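Local coordinates for glycosyltransferase-stabilizing protein Gtf2 (Streptococcus gordonii, PDB 5E9T) that partners the glycosyltransferase GtfA as a substrate-binding subunit of the complex that attaches the first GlcNAc, from UDP-GlcNAc, to the serine-rich adhesin GspB, at residues B[2-7]-B[27-32]; B[307-312]-B[408-413]; B[88-93]-B[106-111]; B[274-279]-B[427-432]. All coordinates share one frame; numbering follows the deposited sequence.

Contact 1: B[2-7]-B[27-32]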
# COMPACT_ATOMS: atom_id res chain seq x y z
N ILE B 2 -48.10 9.89 -20.51
CA ILE B 2 -46.89 9.75 -19.69
C ILE B 2 -45.94 10.89 -20.01
O ILE B 2 -45.90 11.39 -21.14
CB ILE B 2 -46.16 8.40 -19.90
CG1 ILE B 2 -45.70 8.25 -21.36
CG2 ILE B 2 -47.02 7.22 -19.47
CD1 ILE B 2 -44.49 7.35 -21.52
N GLN B 3 -45.18 11.30 -19.00
CA GLN B 3 -44.00 12.12 -19.21
C GLN B 3 -42.77 11.27 -18.98
O GLN B 3 -42.63 10.63 -17.93
CB GLN B 3 -43.95 13.33 -18.28
CG GLN B 3 -45.20 14.15 -18.23
CD GLN B 3 -45.39 14.76 -16.87
OE1 GLN B 3 -45.15 14.10 -15.86
NE2 GLN B 3 -45.82 16.01 -16.83
N LEU B 4 -41.87 11.26 -19.95
CA LEU B 4 -40.69 10.42 -19.91
C LEU B 4 -39.47 11.32 -20.00
O LEU B 4 -39.17 11.87 -21.07
CB LEU B 4 -40.73 9.42 -21.05
CG LEU B 4 -39.64 8.38 -21.13
CD1 LEU B 4 -39.93 7.24 -20.18
CD2 LEU B 4 -39.73 7.93 -22.50
N PHE B 5 -38.74 11.46 -18.90
CA PHE B 5 -37.60 12.36 -18.86
C PHE B 5 -36.31 11.56 -18.75
O PHE B 5 -36.22 10.63 -17.94
CB PHE B 5 -37.72 13.34 -17.69
CG PHE B 5 -39.01 14.13 -17.70
CD1 PHE B 5 -39.26 15.07 -18.69
CD2 PHE B 5 -39.96 13.94 -16.71
CE1 PHE B 5 -40.44 15.79 -18.69
CE2 PHE B 5 -41.13 14.67 -16.71
CZ PHE B 5 -41.37 15.59 -17.70
N ASP B 6 -35.33 11.90 -19.58
CA ASP B 6 -34.02 11.27 -19.50
C ASP B 6 -33.44 11.41 -18.10
O ASP B 6 -33.20 10.42 -17.40
CB ASP B 6 -33.08 11.86 -20.55
CG ASP B 6 -33.33 11.30 -21.93
OD1 ASP B 6 -32.99 10.12 -22.15
OD2 ASP B 6 -33.86 12.04 -22.79
N TYR B 7 -33.23 12.65 -17.67
CA TYR B 7 -32.64 12.93 -16.37
C TYR B 7 -33.64 13.64 -15.47
O TYR B 7 -34.61 14.23 -15.94
CB TYR B 7 -31.39 13.81 -16.52
CG TYR B 7 -30.35 13.18 -17.39
CD1 TYR B 7 -29.92 11.88 -17.16
CD2 TYR B 7 -29.80 13.88 -18.46
CE1 TYR B 7 -28.97 11.30 -17.96
CE2 TYR B 7 -28.85 13.30 -19.26
CZ TYR B 7 -28.44 12.01 -19.01
OH TYR B 7 -27.49 11.42 -19.81
N PRO B 27 -48.67 9.63 -15.10
CA PRO B 27 -47.46 9.09 -14.50
C PRO B 27 -46.21 9.64 -15.18
O PRO B 27 -46.21 9.95 -16.38
CB PRO B 27 -47.59 7.58 -14.72
CG PRO B 27 -48.48 7.46 -15.90
CD PRO B 27 -49.45 8.59 -15.79
N THR B 28 -45.15 9.77 -14.39
CA THR B 28 -43.90 10.36 -14.84
C THR B 28 -42.78 9.35 -14.68
O THR B 28 -42.63 8.74 -13.62
CB THR B 28 -43.59 11.63 -14.05
OG1 THR B 28 -44.67 12.56 -14.21
CG2 THR B 28 -42.31 12.27 -14.54
N ILE B 29 -41.99 9.17 -15.74
CA ILE B 29 -40.91 8.20 -15.77
C ILE B 29 -39.60 8.94 -16.02
O ILE B 29 -39.48 9.66 -17.02
CB ILE B 29 -41.12 7.12 -16.84
CG1 ILE B 29 -42.61 6.78 -16.97
CG2 ILE B 29 -40.31 5.88 -16.52
CD1 ILE B 29 -43.14 5.93 -15.85
N VAL B 30 -38.64 8.78 -15.12
CA VAL B 30 -37.28 9.22 -15.34
C VAL B 30 -36.44 8.00 -15.68
O VAL B 30 -36.44 7.02 -14.93
CB VAL B 30 -36.71 9.96 -14.12
CG1 VAL B 30 -35.51 10.80 -14.52
CG2 VAL B 30 -37.79 10.82 -13.48
N ILE B 31 -35.74 8.05 -16.82
CA ILE B 31 -34.93 6.91 -17.24
C ILE B 31 -33.71 6.78 -16.35
O ILE B 31 -33.31 5.66 -15.98
CB ILE B 31 -34.54 7.05 -18.72
CG1 ILE B 31 -35.79 7.14 -19.59
CG2 ILE B 31 -33.65 5.89 -19.14
CD1 ILE B 31 -35.51 7.63 -20.98
N GLU B 32 -33.10 7.90 -15.99
CA GLU B 32 -31.92 7.91 -15.14
C GLU B 32 -32.17 7.15 -13.85
O GLU B 32 -33.29 7.14 -13.32
CB GLU B 32 -31.51 9.36 -14.85
CG GLU B 32 -30.48 9.57 -13.76
CD GLU B 32 -30.52 10.98 -13.19
OE1 GLU B 32 -31.64 11.49 -12.97
OE2 GLU B 32 -29.45 11.58 -12.98
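Phe-5 and Thr-28 meet on one face of two neighbouring parallel strands, 2-5 and 28-30, the two strands of a beta-alpha-beta crossover whose connecting helix is 10-21. Phe-5 can be traced outward. Its CB stands 4.1 Å from the carbonyl O of Ile-29, close to the main chain. CG lies beside the backbone N (chi1 -55°), which carries the ring back along the sheet to Thr-28, two residues before its register partner Val-30. CD2 and then CE2 pass the methyl of Thr-28, with CE2 3.4 Å from CG2, and that methyl sits at the ring edge, near its plane. Leu-15 of helix 10-21 also packs on the ring, so a large flat side chain suits this place between sheet and helix. Gln-3 OE1 approaches Thr-28 OG1 on the same face, but the modelled separation is too short to trust; OE1 is also bonded to His-16 of that helix.

The other face is aliphatic. Leu-4 puts CD1 3.5 Å from CB of Ile-29, and the same methyl reaches CG1 of Ile-31 at 4.2 Å, all beneath helix 176-186.

The ladder runs through Gln-3 N to Pro-27 O, Ile-29 N to Gln-3 O (2.7 Å) and Phe-5 N to Ile-29 O (2.7 Å), then past the strand ends by Ile-31 N to Phe-5 O and Glu-32 N to Asp-6 O. Asp-6 turns its carboxylate to Ser-202 of helix 201-207, and Glu-32 OE1 takes the amide of Tyr-8. Backbone groups are thus shared between this ladder and flanking strands 194-196 and 41-42, while charged groups keep to the strands' carboxyl ends, where a serine hydroxyl and a backbone N-H meet them.

Contact 2: B[307-312]-B[408-413]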
# COMPACT_ATOMS: atom_id res chain seq x y z
N LEU B 307 -24.00 53.30 -1.03
CA LEU B 307 -25.40 53.27 -0.64
C LEU B 307 -25.50 52.86 0.82
O LEU B 307 -25.84 51.70 1.14
CB LEU B 307 -26.21 52.32 -1.50
CG LEU B 307 -26.02 52.43 -2.99
CD1 LEU B 307 -26.47 51.08 -3.46
CD2 LEU B 307 -26.85 53.57 -3.56
N PRO B 308 -25.26 53.79 1.75
CA PRO B 308 -25.39 53.49 3.18
C PRO B 308 -26.82 53.23 3.66
O PRO B 308 -26.98 52.71 4.77
CB PRO B 308 -24.80 54.74 3.85
CG PRO B 308 -24.90 55.82 2.81
CD PRO B 308 -24.74 55.15 1.49
N GLN B 309 -27.85 53.59 2.89
CA GLN B 309 -29.23 53.36 3.33
C GLN B 309 -29.62 51.88 3.28
O GLN B 309 -30.57 51.48 3.96
CB GLN B 309 -30.22 54.15 2.47
CG GLN B 309 -30.13 53.93 0.94
CD GLN B 309 -28.91 54.57 0.32
OE1 GLN B 309 -27.81 54.41 0.82
NE2 GLN B 309 -29.11 55.28 -0.78
N LEU B 310 -28.90 51.08 2.51
CA LEU B 310 -29.28 49.70 2.25
C LEU B 310 -28.63 48.78 3.28
O LEU B 310 -27.41 48.84 3.49
CB LEU B 310 -28.85 49.31 0.83
CG LEU B 310 -29.65 48.28 0.03
CD1 LEU B 310 -31.07 48.76 -0.21
CD2 LEU B 310 -28.94 48.01 -1.29
N VAL B 311 -29.44 47.94 3.93
CA VAL B 311 -28.91 46.93 4.84
C VAL B 311 -28.25 45.83 4.02
O VAL B 311 -28.76 45.43 2.97
CB VAL B 311 -30.04 46.35 5.72
CG1 VAL B 311 -29.48 45.32 6.70
CG2 VAL B 311 -30.76 47.47 6.46
N PHE B 312 -27.09 45.35 4.49
CA PHE B 312 -26.33 44.31 3.80
C PHE B 312 -26.18 43.12 4.73
O PHE B 312 -25.49 43.21 5.76
CB PHE B 312 -24.96 44.82 3.35
CG PHE B 312 -25.01 45.73 2.14
CD1 PHE B 312 -24.09 45.61 1.12
CD2 PHE B 312 -25.98 46.69 2.03
CE1 PHE B 312 -24.14 46.45 0.01
CE2 PHE B 312 -26.03 47.52 0.93
CZ PHE B 312 -25.12 47.40 -0.07
N LEU B 408 -28.55 52.02 -10.55
CA LEU B 408 -29.48 51.16 -11.28
C LEU B 408 -30.21 50.27 -10.29
O LEU B 408 -31.41 50.03 -10.41
CB LEU B 408 -28.74 50.34 -12.34
CG LEU B 408 -29.49 49.86 -13.58
CD1 LEU B 408 -28.52 49.34 -14.63
CD2 LEU B 408 -30.53 48.80 -13.26
N GLU B 409 -29.46 49.77 -9.31
CA GLU B 409 -30.03 49.16 -8.11
C GLU B 409 -31.01 50.10 -7.41
O GLU B 409 -32.08 49.67 -6.96
CB GLU B 409 -28.88 48.77 -7.18
CG GLU B 409 -29.23 48.43 -5.77
CD GLU B 409 -30.02 47.16 -5.67
OE1 GLU B 409 -30.61 46.75 -6.68
OE2 GLU B 409 -30.04 46.58 -4.59
N GLU B 410 -30.67 51.40 -7.32
CA GLU B 410 -31.46 52.39 -6.59
C GLU B 410 -32.79 52.71 -7.27
O GLU B 410 -33.58 53.49 -6.73
CB GLU B 410 -30.66 53.67 -6.39
CG GLU B 410 -31.02 54.46 -5.15
CD GLU B 410 -29.81 55.18 -4.60
OE1 GLU B 410 -28.80 55.28 -5.33
OE2 GLU B 410 -29.86 55.64 -3.44
N ALA B 411 -33.06 52.08 -8.42
CA ALA B 411 -34.31 52.21 -9.16
C ALA B 411 -35.38 51.40 -8.43
O ALA B 411 -36.40 51.00 -9.00
CB ALA B 411 -34.15 51.76 -10.61
N LEU B 412 -35.05 51.08 -7.19
CA LEU B 412 -35.90 50.52 -6.15
C LEU B 412 -36.70 51.62 -5.41
O LEU B 412 -37.30 51.35 -4.37
CB LEU B 412 -35.02 49.70 -5.20
CG LEU B 412 -35.21 49.28 -3.74
CD1 LEU B 412 -36.32 48.28 -3.67
CD2 LEU B 412 -33.91 48.67 -3.24
N CYS B 413 -36.69 52.86 -5.92
CA CYS B 413 -37.27 54.03 -5.24
C CYS B 413 -38.81 54.04 -5.21
O CYS B 413 -39.40 55.06 -4.83
CB CYS B 413 -36.69 55.35 -5.82
SG CYS B 413 -36.66 55.80 -7.58
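Leu-307 and Glu-410 slide past one another in opposite directions where a type I beta turn, Leu-307 to Leu-310, meets segment 408-413, which follows on from the weakly bonded helix 405-409. The turn leads from helix 300-306 into strand 311-315, the middle strand of the three-stranded parallel sheet, so the contact lies at the edge of what is probably the second domain of a GT-B-like fold. Glu-410 has CG anti to its own backbone N (chi1 -151°) and bends at chi2, which lays the carboxylate beside the leucine: its CD is 3.5 Å from CD2 of Leu-307. The aliphatic flank of the leucine thus borders a charged group that belongs near the surface.

Gln-309 reaches the same carboxylate from another direction, the two side chains crossing at about a right angle. In the model NE2 lies 2.8 Å from OE2 of Glu-410, but the position of this amide is uncertain. A polar but uncharged residue suits this exposed corner of the turn.

Further in, Leu-310 meets two residues, one with each methyl. CD2 lies 3.8 Å from OE2 of Glu-409, whose chain folds at chi2 (68°). Behind Leu-310 the chain enters the sheet, and its carbonyl O is bonded to the side chain of Asn-332. Leu-412, which also packs on Leu-284, crosses Leu-310 at a slant, its CD2 4.2 Å from CD1 of Leu-310.

Contact 3: B[88-93]-B[106-111]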
# COMPACT_ATOMS: atom_id res chain seq x y z
N ARG B 88 -9.07 6.17 0.59
CA ARG B 88 -9.73 4.95 0.15
C ARG B 88 -10.98 5.26 -0.66
O ARG B 88 -11.12 4.76 -1.78
CB ARG B 88 -10.03 4.05 1.35
CG ARG B 88 -8.77 3.39 1.90
CD ARG B 88 -7.94 2.76 0.78
NE ARG B 88 -6.87 1.91 1.29
CZ ARG B 88 -5.57 2.18 1.18
NH1 ARG B 88 -5.17 3.29 0.57
NH2 ARG B 88 -4.68 1.35 1.69
N ALA B 89 -11.93 6.01 -0.10
CA ALA B 89 -13.14 6.36 -0.83
C ALA B 89 -13.35 7.87 -0.85
O ALA B 89 -12.81 8.61 -0.02
CB ALA B 89 -14.37 5.67 -0.24
N ARG B 90 -14.15 8.32 -1.81
CA ARG B 90 -14.73 9.65 -1.82
C ARG B 90 -16.23 9.53 -1.61
O ARG B 90 -16.90 8.77 -2.32
CB ARG B 90 -14.46 10.38 -3.13
CG ARG B 90 -13.04 10.28 -3.62
CD ARG B 90 -12.72 11.37 -4.62
NE ARG B 90 -11.33 11.29 -5.06
CZ ARG B 90 -10.90 10.45 -6.00
NH1 ARG B 90 -11.75 9.63 -6.60
NH2 ARG B 90 -9.62 10.44 -6.34
N ILE B 91 -16.76 10.26 -0.63
CA ILE B 91 -18.20 10.30 -0.37
C ILE B 91 -18.75 11.57 -1.01
O ILE B 91 -18.33 12.68 -0.66
CB ILE B 91 -18.51 10.25 1.13
CG1 ILE B 91 -18.14 8.89 1.71
CG2 ILE B 91 -19.98 10.55 1.36
CD1 ILE B 91 -17.35 8.99 2.98
N HIS B 92 -19.69 11.40 -1.93
CA HIS B 92 -20.25 12.51 -2.68
C HIS B 92 -21.62 12.88 -2.13
O HIS B 92 -22.42 12.01 -1.78
CB HIS B 92 -20.36 12.16 -4.17
CG HIS B 92 -19.03 12.02 -4.84
ND1 HIS B 92 -18.20 13.10 -5.06
CD2 HIS B 92 -18.39 10.94 -5.32
CE1 HIS B 92 -17.10 12.68 -5.66
NE2 HIS B 92 -17.19 11.37 -5.83
N TYR B 93 -21.87 14.18 -2.06
CA TYR B 93 -23.04 14.71 -1.36
C TYR B 93 -24.22 14.84 -2.31
O TYR B 93 -24.11 15.48 -3.37
CB TYR B 93 -22.70 16.06 -0.74
CG TYR B 93 -21.82 15.94 0.47
CD1 TYR B 93 -21.83 14.79 1.25
CD2 TYR B 93 -20.97 16.98 0.85
CE1 TYR B 93 -21.02 14.67 2.36
CE2 TYR B 93 -20.17 16.87 1.96
CZ TYR B 93 -20.19 15.71 2.71
OH TYR B 93 -19.39 15.59 3.82
N ASP B 106 -17.34 6.60 -3.68
CA ASP B 106 -16.45 6.14 -4.74
C ASP B 106 -15.22 5.48 -4.12
O ASP B 106 -14.34 6.17 -3.60
CB ASP B 106 -16.02 7.32 -5.61
CG ASP B 106 -16.97 7.57 -6.76
OD1 ASP B 106 -18.01 6.88 -6.83
OD2 ASP B 106 -16.68 8.47 -7.58
N TRP B 107 -15.13 4.16 -4.22
CA TRP B 107 -14.02 3.42 -3.64
C TRP B 107 -12.83 3.40 -4.59
O TRP B 107 -12.99 3.30 -5.81
CB TRP B 107 -14.43 2.00 -3.28
CG TRP B 107 -15.39 1.95 -2.14
CD1 TRP B 107 -16.74 1.83 -2.21
CD2 TRP B 107 -15.06 2.05 -0.75
NE1 TRP B 107 -17.28 1.83 -0.94
CE2 TRP B 107 -16.27 1.97 -0.03
CE3 TRP B 107 -13.87 2.20 -0.04
CZ2 TRP B 107 -16.32 2.03 1.36
CZ3 TRP B 107 -13.92 2.26 1.35
CH2 TRP B 107 -15.14 2.18 2.03
N LEU B 108 -11.63 3.49 -4.03
CA LEU B 108 -10.39 3.55 -4.80
C LEU B 108 -9.50 2.37 -4.44
O LEU B 108 -9.68 1.71 -3.42
CB LEU B 108 -9.63 4.86 -4.53
CG LEU B 108 -10.45 6.15 -4.51
CD1 LEU B 108 -9.57 7.35 -4.18
CD2 LEU B 108 -11.16 6.36 -5.84
N ASP B 109 -8.53 2.10 -5.32
CA ASP B 109 -7.46 1.18 -4.98
C ASP B 109 -6.28 1.98 -4.41
O ASP B 109 -6.33 3.20 -4.30
CB ASP B 109 -7.05 0.33 -6.19
CG ASP B 109 -6.56 1.16 -7.37
OD1 ASP B 109 -6.05 2.28 -7.18
OD2 ASP B 109 -6.68 0.66 -8.52
N LYS B 110 -5.21 1.27 -4.05
CA LYS B 110 -4.11 1.91 -3.34
C LYS B 110 -3.32 2.86 -4.22
O LYS B 110 -2.57 3.69 -3.70
CB LYS B 110 -3.19 0.85 -2.74
CG LYS B 110 -3.87 -0.02 -1.70
CD LYS B 110 -2.90 -0.99 -1.05
CE LYS B 110 -3.59 -1.83 0.00
NZ LYS B 110 -2.90 -1.78 1.32
N LYS B 111 -3.47 2.77 -5.54
CA LYS B 111 -2.90 3.77 -6.44
C LYS B 111 -3.86 4.92 -6.71
O LYS B 111 -3.51 5.82 -7.49
CB LYS B 111 -2.46 3.13 -7.76
CG LYS B 111 -1.38 2.06 -7.60
CD LYS B 111 -1.12 1.34 -8.91
CE LYS B 111 -0.20 0.16 -8.71
NZ LYS B 111 -0.39 -0.47 -7.38
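The amide of Asp-106 donates to the carbonyl O of Arg-90 over 2.6 Å, nearly straight at 170°. Arg-90 N returns a 2.8 Å bond to Asp-106 O, making this a hydrogen-bonded pair of the antiparallel hairpin 86-94/101-108, part of the long meander sheet. Leu-108 N still finds Arg-88 O; on its other side strand 86-94 forms a classic beta bulge, Arg-88 and Ala-89 both facing Val-81 of strand 79-83.

Ala-89 and Trp-107 form the adjoining non-hydrogen-bonded pair. The short alanine methyl suits this close approach to the indole: CB stands 3.7 Å from the centroid of the six-membered ring, 20° off its normal, a CH-pi contact over one face. Trp-107 also donates through NE1 to Glu-118 and makes a cation-pi contact with Arg-188 of the Gtf1 chain, so this face belongs to the subunit interface. Arg-88 makes a cation-pi contact with Tyr-195 of that Gtf1 chain; Lys-110 CG lies over one face of the Arg-88 guanidinium, and the like charges come close, NH2 of Arg-88 3.6 Å from NZ of Lys-110.

On the opposite face of the sheet, Asp-106 OD1 is held by Gln-104 and Ser-117, and OD2 takes a weak bond from His-92 NE2. Arg-90, extended from CG to NE, lays its guanidinium across Leu-108, whose CD1 sits 3.7 Å above the guanidinium plane.

Contact 4: B[274-279]-B[427-432]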
# COMPACT_ATOMS: atom_id res chain seq x y z
N TYR B 274 -42.21 28.44 -18.60
CA TYR B 274 -42.57 27.69 -17.40
C TYR B 274 -43.43 28.56 -16.48
O TYR B 274 -43.29 29.78 -16.44
CB TYR B 274 -41.33 27.19 -16.65
CG TYR B 274 -40.32 26.50 -17.53
CD1 TYR B 274 -40.42 25.14 -17.83
CD2 TYR B 274 -39.26 27.21 -18.07
CE1 TYR B 274 -39.48 24.52 -18.64
CE2 TYR B 274 -38.32 26.60 -18.89
CZ TYR B 274 -38.44 25.25 -19.17
OH TYR B 274 -37.51 24.64 -19.98
N HIS B 275 -44.31 27.91 -15.71
CA HIS B 275 -45.10 28.63 -14.72
C HIS B 275 -44.44 28.38 -13.37
O HIS B 275 -44.60 27.32 -12.77
CB HIS B 275 -46.56 28.18 -14.70
CG HIS B 275 -47.36 28.78 -13.58
ND1 HIS B 275 -47.77 30.10 -13.58
CD2 HIS B 275 -47.83 28.24 -12.43
CE1 HIS B 275 -48.45 30.35 -12.47
NE2 HIS B 275 -48.50 29.24 -11.76
N TYR B 276 -43.73 29.39 -12.89
CA TYR B 276 -43.11 29.31 -11.58
C TYR B 276 -44.15 29.57 -10.51
O TYR B 276 -45.10 30.34 -10.72
CB TYR B 276 -41.97 30.31 -11.45
CG TYR B 276 -40.88 30.17 -12.48
CD1 TYR B 276 -40.85 30.99 -13.60
CD2 TYR B 276 -39.87 29.23 -12.33
CE1 TYR B 276 -39.85 30.87 -14.55
CE2 TYR B 276 -38.87 29.10 -13.28
CZ TYR B 276 -38.87 29.92 -14.38
OH TYR B 276 -37.88 29.80 -15.32
N ASP B 277 -43.99 28.92 -9.37
CA ASP B 277 -44.81 29.21 -8.21
C ASP B 277 -43.95 30.08 -7.30
O ASP B 277 -43.07 29.57 -6.60
CB ASP B 277 -45.26 27.92 -7.54
CG ASP B 277 -45.85 28.14 -6.17
OD1 ASP B 277 -46.66 29.08 -6.02
OD2 ASP B 277 -45.51 27.37 -5.25
N PHE B 278 -44.23 31.38 -7.29
CA PHE B 278 -43.48 32.32 -6.48
C PHE B 278 -44.03 32.32 -5.05
O PHE B 278 -45.21 32.04 -4.83
CB PHE B 278 -43.53 33.73 -7.07
CG PHE B 278 -42.92 33.85 -8.44
CD1 PHE B 278 -43.67 33.59 -9.57
CD2 PHE B 278 -41.60 34.23 -8.59
CE1 PHE B 278 -43.12 33.71 -10.83
CE2 PHE B 278 -41.03 34.35 -9.85
CZ PHE B 278 -41.80 34.09 -10.97
N LYS B 279 -43.14 32.57 -4.09
CA LYS B 279 -43.53 32.43 -2.69
C LYS B 279 -44.13 33.68 -2.06
O LYS B 279 -44.84 33.55 -1.06
CB LYS B 279 -42.32 31.97 -1.88
CG LYS B 279 -41.76 30.64 -2.35
CD LYS B 279 -42.84 29.56 -2.33
CE LYS B 279 -42.28 28.18 -2.67
NZ LYS B 279 -41.89 28.04 -4.10
N ARG B 427 -39.33 37.89 -17.27
CA ARG B 427 -39.32 37.48 -18.68
C ARG B 427 -38.12 36.61 -18.99
O ARG B 427 -38.25 35.61 -19.71
CB ARG B 427 -39.30 38.71 -19.59
CG ARG B 427 -40.64 39.38 -19.73
CD ARG B 427 -40.50 40.80 -20.27
NE ARG B 427 -41.61 41.62 -19.83
CZ ARG B 427 -42.89 41.27 -19.94
NH1 ARG B 427 -43.24 40.11 -20.47
NH2 ARG B 427 -43.83 42.11 -19.51
N HIS B 428 -36.95 36.99 -18.49
CA HIS B 428 -35.72 36.29 -18.85
C HIS B 428 -35.78 34.82 -18.47
O HIS B 428 -35.23 33.97 -19.18
CB HIS B 428 -34.52 36.96 -18.19
CG HIS B 428 -33.22 36.30 -18.51
ND1 HIS B 428 -32.84 35.10 -17.95
CD2 HIS B 428 -32.22 36.67 -19.35
CE1 HIS B 428 -31.65 34.76 -18.43
NE2 HIS B 428 -31.26 35.69 -19.27
N ALA B 429 -36.44 34.50 -17.36
CA ALA B 429 -36.64 33.11 -16.96
C ALA B 429 -37.81 32.47 -17.69
O ALA B 429 -38.14 31.31 -17.40
CB ALA B 429 -36.86 33.01 -15.45
N ASN B 430 -38.44 33.20 -18.61
CA ASN B 430 -39.52 32.68 -19.45
C ASN B 430 -40.72 32.27 -18.61
O ASN B 430 -41.32 31.21 -18.81
CB ASN B 430 -39.03 31.53 -20.32
CG ASN B 430 -37.93 31.95 -21.24
OD1 ASN B 430 -36.99 32.64 -20.84
ND2 ASN B 430 -38.06 31.60 -22.51
N ASP B 431 -41.08 33.14 -17.67
CA ASP B 431 -42.28 32.94 -16.88
C ASP B 431 -43.51 33.14 -17.77
O ASP B 431 -43.58 34.10 -18.54
CB ASP B 431 -42.31 33.91 -15.70
CG ASP B 431 -43.46 33.62 -14.75
OD1 ASP B 431 -44.03 32.51 -14.82
OD2 ASP B 431 -43.79 34.51 -13.94
N VAL B 432 -44.46 32.22 -17.66
CA VAL B 432 -45.71 32.28 -18.42
C VAL B 432 -46.85 31.89 -17.50
O VAL B 432 -46.65 31.17 -16.51
CB VAL B 432 -45.68 31.37 -19.66
CG1 VAL B 432 -44.57 31.77 -20.62
CG2 VAL B 432 -45.54 29.91 -19.24
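The phenol of Tyr-276 donates its OH to the carbonyl O of Ala-429 at 2.6 Å, tilted 17° from the carbonyl plane. That oxygen lies just past the C-terminal end of helix 415-428, where carbonyls lose their usual helical donors, so a long side chain tipped with a hydroxyl suits the task. Asn-430 follows with positive phi and closes the helix in a Schellman motif. Its carbonyl O then accepts from Tyr-274 N at 2.9 Å, and Val-432 N answers to Tyr-274 O at 3.0 Å, the donor standing well above the carbonyl plane. Together these two bonds bracket Asp-431 as a single backbone bridge with Tyr-274.

A weaker bond joins His-275 ND1 to Val-432 O, which lies at the edge of the imidazole. The Asp-431 side chain slides past that of Tyr-276 in the opposite direction, their flat groups 64° apart, and reaches Phe-278, whose ring turns its edge to it, CE1 3.3 Å from OD2; the slightly positive ring hydrogens would probably favour the anion.

Ala-429 sets CB 3.8 Å from CE1 of Tyr-276, its small methyl fitting beside the ring, and Phe-371 of helix 366-372 meets Tyr-276 edge-to-face. Tyr-274 turns its own ring to helix 10-21 and Tyr-437, with its OH bonded to Gln-221.

Segment 274-279 leads from the last strand of the first parallel sheet probably to the second domain, and 427-432 leads back by helix 434-442. Two such crossings, meeting nearly at right angles, are consistent with the double crossing between the domains of a GT-B fold.

Contact 1 is the most buried, a strand pair in the core of the first parallel sheet, and contact 3 is another strand ladder, but antiparallel and with one face turned to the partner Gtf1 chain. Contacts 2 and 4 rest mainly on loops and helix ends. Contact 2 lies at the rim of what is probably the second domain, made mainly of leucine methyls set against glutamate carboxylates, whereas contact 4, probably between the domains, mixes backbone bonds with aromatic edges. Helix 10-21 covers contact 1 and also touches contact 4, their centres about 22 Å apart. Contact 2 is nested in the chain loop that contact 4 closes, and contact 3 stands about 40 Å from contact 4, centre to centre.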